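Long-range contacts in protein secretion chaperonin CsaA (Picrophilus torridus, PDB 5ZDI), which probably binds tRNA through an OB-fold domain and probably acts as a chaperone in protein secretion: residues A26-Y31 and S47-N52; G42-S47 and S79-L84. All blocks are in the same frame, centred on the assembly; numbering follows the deposited sequence.

How the interactions relate
From the N terminus, the chain runs through strand 12-22 into the loop holding 26-31, which leads into strand 31-36. After helix 38-41 it returns along strand 43-48, and interaction 1 closes this excursion where the end of that strand and the turn after it meet 26-31. Interaction 2 closes a longer loop: strand 43-48 meets the interrupted middle of strand 77-88, after helix 55-58 and strands 62-66 and 72-74 have intervened. The two closures cross, since their segments alternate along the chain. Ser47 belongs to both. Strand 43-48 pairs with strand 31-36, whose start it meets in interaction 1, and interaction 2 ties its Lys44-Ser47 part to 77-88.

Interaction 1: A26-Y31 and S47-N52; sequences AIKPAY and SAQITN
The phenol ring of Tyr31 is laid against the turn that follows Ala48, with Thr51 CG2 over one face. This methyl stands 3.9 Å from the ring centroid and only 8° off the ring normal, a CH-pi contact over the centre of the ring. At CD2 the ring meets Ile50 CG1, the two side chains crossing at about a right angle, while Ile50 O approaches CE2 obliquely. Tyr31 CG lies opposite its own carbonyl carbon (chi1 -64°), which brings the ring against Ile50 and Thr51; its OH reaches on to hydrogen-bond the carbonyl of Tyr53. Leu58 of helix 55-58 and Val20 of strand 12-22 also touch the Tyr31 side chain.

At the base of that side chain, the backbones form an antiparallel hydrogen-bonded pair, Tyr31 N to Ala48 O at 2.9 Å and Ala48 N to Tyr31 O at 2.9 Å. This joins the start of strand 31-36 to the end of strand 43-48. Beyond the pair the backbones stay close, Ala30 CA being 4.3 Å from Gln49 CA, and the chain bends in an inverse gamma turn centred on Gln49. The Gln49 side chain lies obliquely across that of Lys28, with OE1 3.6 Å from Lys28 CG; this is aliphatic contact with a flat amide. Pro29 CB rests 3.6 Å from Thr51 OG1, and a water links the two segments, donating to Pro29 O (2.8 Å) and accepting from Thr51 N (3.0 Å). Tyr31 and Ala48 thus satisfy each other's backbone groups directly, Pro29 O and Thr51 N through water, while the aromatic ring is held largely by carbon contacts and fixed at its far end by its hydroxyl.

Interaction 2: G42-S47 and S79-L84; sequences GYKNSS and SEVLVL
Where strand 77-88 is interrupted, backbone and side-chain bonds together join it to strand 43-48. Glu80 accepts from Asn45 N through OE1 (2.9 Å), using the lone pair that faces away from OE2, and its own backbone N donates to Asn45 O at 2.8 Å. Val81 N adds a weak bond to that same carbonyl. Further along, Ser79 OG receives Ser47 N at 3.0 Å in a nearly straight bond (170°).

In this OB-fold domain the contact lies deep in the molecule, its centre about 5 Å from that of the whole chain, with strand 31-36 flanking 43-48. Ser46 OG, set anti to its backbone N (chi1 -169°), donates to Val81 O at 2.7 Å from above the carbonyl plane, while Ser46 CB packs on Val81 CG2. A water links Lys44 NZ to Glu80 OE2, the charged atoms being 4.5 Å apart, and a second water joins OE1 to Tyr43 O. An alanine in place of Glu80 removes the carboxylate and would probably leave Asn45 N without its acceptor and Lys44 without its water-linked partner. Ser47 O and Val83 N share another water, 2.9 Å from each.

Interaction 1: A26-Y31 and S47-N52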
# COMPACT_ATOMS: atom_id res chain seq x y z
N ALA A 26 -10.51 20.26 -11.82
CA ALA A 26 -10.42 19.95 -10.41
C ALA A 26 -9.89 21.18 -9.67
O ALA A 26 -9.02 21.86 -10.18
CB ALA A 26 -9.54 18.78 -10.13
N ILE A 27 -10.37 21.36 -8.47
CA ILE A 27 -9.87 22.38 -7.54
C ILE A 27 -8.39 22.22 -7.25
O ILE A 27 -7.61 23.14 -7.34
CB ILE A 27 -10.68 22.27 -6.20
CG1 ILE A 27 -12.14 22.69 -6.44
CG2 ILE A 27 -10.05 23.11 -5.09
CD1 ILE A 27 -13.08 22.34 -5.30
N LYS A 28 -8.02 21.01 -6.90
CA LYS A 28 -6.65 20.66 -6.53
C LYS A 28 -5.88 20.32 -7.82
O LYS A 28 -6.49 19.91 -8.79
CB LYS A 28 -6.66 19.41 -5.58
CG LYS A 28 -7.14 19.71 -4.19
CD LYS A 28 -6.11 20.59 -3.54
CE LYS A 28 -6.21 20.61 -2.03
NZ LYS A 28 -7.57 21.05 -1.67
N PRO A 29 -4.57 20.55 -7.85
CA PRO A 29 -3.84 20.05 -9.05
C PRO A 29 -3.95 18.52 -9.12
O PRO A 29 -3.57 17.88 -8.16
CB PRO A 29 -2.40 20.45 -8.77
CG PRO A 29 -2.37 20.68 -7.34
CD PRO A 29 -3.67 21.13 -6.87
N ALA A 30 -4.37 17.99 -10.27
CA ALA A 30 -4.60 16.55 -10.31
C ALA A 30 -4.45 16.04 -11.69
O ALA A 30 -4.64 16.79 -12.65
CB ALA A 30 -5.97 16.23 -9.77
N TYR A 31 -4.17 14.77 -11.80
CA TYR A 31 -4.26 14.08 -13.06
C TYR A 31 -5.48 13.15 -13.09
O TYR A 31 -5.83 12.54 -12.07
CB TYR A 31 -3.06 13.18 -13.35
CG TYR A 31 -1.71 13.87 -13.52
CD1 TYR A 31 -1.59 15.00 -14.36
CD2 TYR A 31 -0.59 13.43 -12.90
CE1 TYR A 31 -0.41 15.64 -14.52
CE2 TYR A 31 0.65 14.03 -13.09
CZ TYR A 31 0.72 15.18 -13.90
OH TYR A 31 1.96 15.76 -14.04
N SER A 47 -8.89 10.01 -10.28
CA SER A 47 -8.30 11.33 -10.03
C SER A 47 -7.19 11.26 -8.99
O SER A 47 -7.39 10.73 -7.90
CB SER A 47 -9.38 12.34 -9.58
OG SER A 47 -8.78 13.59 -9.26
N ALA A 48 -6.01 11.71 -9.31
CA ALA A 48 -4.89 11.62 -8.35
C ALA A 48 -4.09 12.92 -8.23
O ALA A 48 -3.62 13.42 -9.28
CB ALA A 48 -3.93 10.49 -8.74
N GLN A 49 -3.91 13.41 -7.00
CA GLN A 49 -3.12 14.64 -6.74
C GLN A 49 -1.66 14.30 -6.66
O GLN A 49 -1.01 14.45 -5.58
CB GLN A 49 -3.62 15.31 -5.45
CG GLN A 49 -5.04 15.81 -5.63
CD GLN A 49 -5.68 16.15 -4.33
OE1 GLN A 49 -5.07 16.85 -3.53
NE2 GLN A 49 -6.93 15.81 -4.18
N ILE A 50 -1.12 13.92 -7.80
CA ILE A 50 0.26 13.46 -7.96
C ILE A 50 1.03 14.23 -9.06
O ILE A 50 1.93 13.72 -9.73
CB ILE A 50 0.35 11.96 -8.14
CG1 ILE A 50 -0.43 11.52 -9.37
CG2 ILE A 50 -0.16 11.23 -6.88
CD1 ILE A 50 -0.29 10.01 -9.71
N THR A 51 0.70 15.52 -9.21
CA THR A 51 1.32 16.30 -10.27
C THR A 51 2.77 16.70 -9.97
O THR A 51 3.42 17.36 -10.79
CB THR A 51 0.49 17.56 -10.63
OG1 THR A 51 0.54 18.48 -9.53
CG2 THR A 51 -0.86 17.17 -10.91
N ASN A 52 3.29 16.34 -8.80
CA ASN A 52 4.71 16.30 -8.60
C ASN A 52 5.44 15.35 -9.51
O ASN A 52 6.66 15.52 -9.78
CB ASN A 52 5.08 16.06 -7.11
CG ASN A 52 4.31 14.87 -6.43
OD1 ASN A 52 3.05 14.74 -6.56
ND2 ASN A 52 5.07 14.04 -5.60
O HOH W 1 -0.94 17.33 -7.45

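Interaction 2: G42-S47 and S79-L84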
# COMPACT_ATOMS: atom_id res chain seq x y z
N GLY A 42 -10.51 -5.03 -15.54
CA GLY A 42 -10.24 -4.16 -16.68
C GLY A 42 -9.73 -2.79 -16.30
O GLY A 42 -8.93 -2.67 -15.36
N TYR A 43 -10.16 -1.76 -17.07
CA TYR A 43 -9.69 -0.39 -16.87
C TYR A 43 -10.56 0.38 -15.92
O TYR A 43 -11.79 0.28 -15.96
CB TYR A 43 -9.66 0.35 -18.22
CG TYR A 43 -8.57 -0.15 -19.11
CD1 TYR A 43 -7.28 0.36 -19.02
CD2 TYR A 43 -8.78 -1.18 -20.02
CE1 TYR A 43 -6.24 -0.11 -19.84
CE2 TYR A 43 -7.73 -1.66 -20.79
CZ TYR A 43 -6.49 -1.10 -20.74
OH TYR A 43 -5.51 -1.62 -21.56
N LYS A 44 -9.95 1.23 -15.09
CA LYS A 44 -10.69 2.11 -14.21
C LYS A 44 -9.96 3.44 -14.28
O LYS A 44 -8.72 3.49 -14.43
CB LYS A 44 -10.69 1.61 -12.79
CG LYS A 44 -11.34 0.25 -12.49
CD LYS A 44 -12.84 0.34 -12.69
CE LYS A 44 -13.48 -1.07 -12.65
NZ LYS A 44 -14.92 -0.99 -13.15
N ASN A 45 -10.71 4.49 -14.07
CA ASN A 45 -10.20 5.84 -14.04
C ASN A 45 -10.06 6.28 -12.61
O ASN A 45 -10.78 5.84 -11.69
CB ASN A 45 -11.17 6.79 -14.74
CG ASN A 45 -11.25 6.56 -16.25
OD1 ASN A 45 -10.29 6.12 -16.94
ND2 ASN A 45 -12.41 6.88 -16.77
N SER A 46 -9.14 7.21 -12.39
CA SER A 46 -8.86 7.76 -11.08
C SER A 46 -8.45 9.20 -11.21
O SER A 46 -7.77 9.57 -12.17
CB SER A 46 -7.77 6.98 -10.37
OG SER A 46 -7.73 7.39 -9.03
N SER A 47 -8.89 10.01 -10.28
CA SER A 47 -8.30 11.33 -10.03
C SER A 47 -7.19 11.26 -8.99
O SER A 47 -7.39 10.73 -7.90
CB SER A 47 -9.38 12.34 -9.58
OG SER A 47 -8.78 13.59 -9.26
N SER A 79 -14.20 9.24 -10.65
CA SER A 79 -13.02 8.59 -10.12
C SER A 79 -13.51 7.27 -9.52
O SER A 79 -14.27 7.27 -8.56
CB SER A 79 -12.34 9.43 -9.10
OG SER A 79 -11.15 8.78 -8.68
N GLU A 80 -12.99 6.18 -10.06
CA GLU A 80 -13.47 4.82 -9.77
C GLU A 80 -12.64 4.08 -8.78
O GLU A 80 -13.10 3.08 -8.23
CB GLU A 80 -13.57 4.01 -11.01
CG GLU A 80 -14.62 4.57 -11.97
CD GLU A 80 -14.56 3.88 -13.36
OE1 GLU A 80 -13.51 3.85 -14.05
OE2 GLU A 80 -15.64 3.39 -13.79
N VAL A 81 -11.38 4.49 -8.66
CA VAL A 81 -10.43 3.84 -7.68
C VAL A 81 -9.60 4.93 -6.99
O VAL A 81 -9.46 6.03 -7.51
CB VAL A 81 -9.46 2.84 -8.35
CG1 VAL A 81 -10.21 1.68 -9.00
CG2 VAL A 81 -8.55 3.53 -9.37
N LEU A 82 -9.03 4.56 -5.84
CA LEU A 82 -8.16 5.46 -5.06
C LEU A 82 -6.76 4.89 -5.18
O LEU A 82 -6.51 3.76 -4.68
CB LEU A 82 -8.56 5.45 -3.58
CG LEU A 82 -7.67 6.28 -2.61
CD1 LEU A 82 -7.75 7.75 -2.94
CD2 LEU A 82 -7.93 5.89 -1.18
N VAL A 83 -5.87 5.68 -5.75
CA VAL A 83 -4.48 5.32 -5.88
C VAL A 83 -3.77 5.68 -4.55
O VAL A 83 -3.98 6.77 -4.04
CB VAL A 83 -3.84 6.03 -7.03
CG1 VAL A 83 -2.34 5.65 -7.15
CG2 VAL A 83 -4.53 5.60 -8.29
N LEU A 84 -2.98 4.76 -4.00
CA LEU A 84 -2.43 4.95 -2.64
C LEU A 84 -1.10 5.60 -2.73
O LEU A 84 -0.21 5.15 -3.51
CB LEU A 84 -2.29 3.64 -1.90
CG LEU A 84 -3.70 3.01 -1.72
CD1 LEU A 84 -3.49 1.77 -0.89
CD2 LEU A 84 -4.69 3.99 -1.16
O HOH W 2 -13.38 3.07 -16.68
O HOH W 3 -15.65 0.83 -15.04
O HOH W 4 -6.57 8.36 -6.47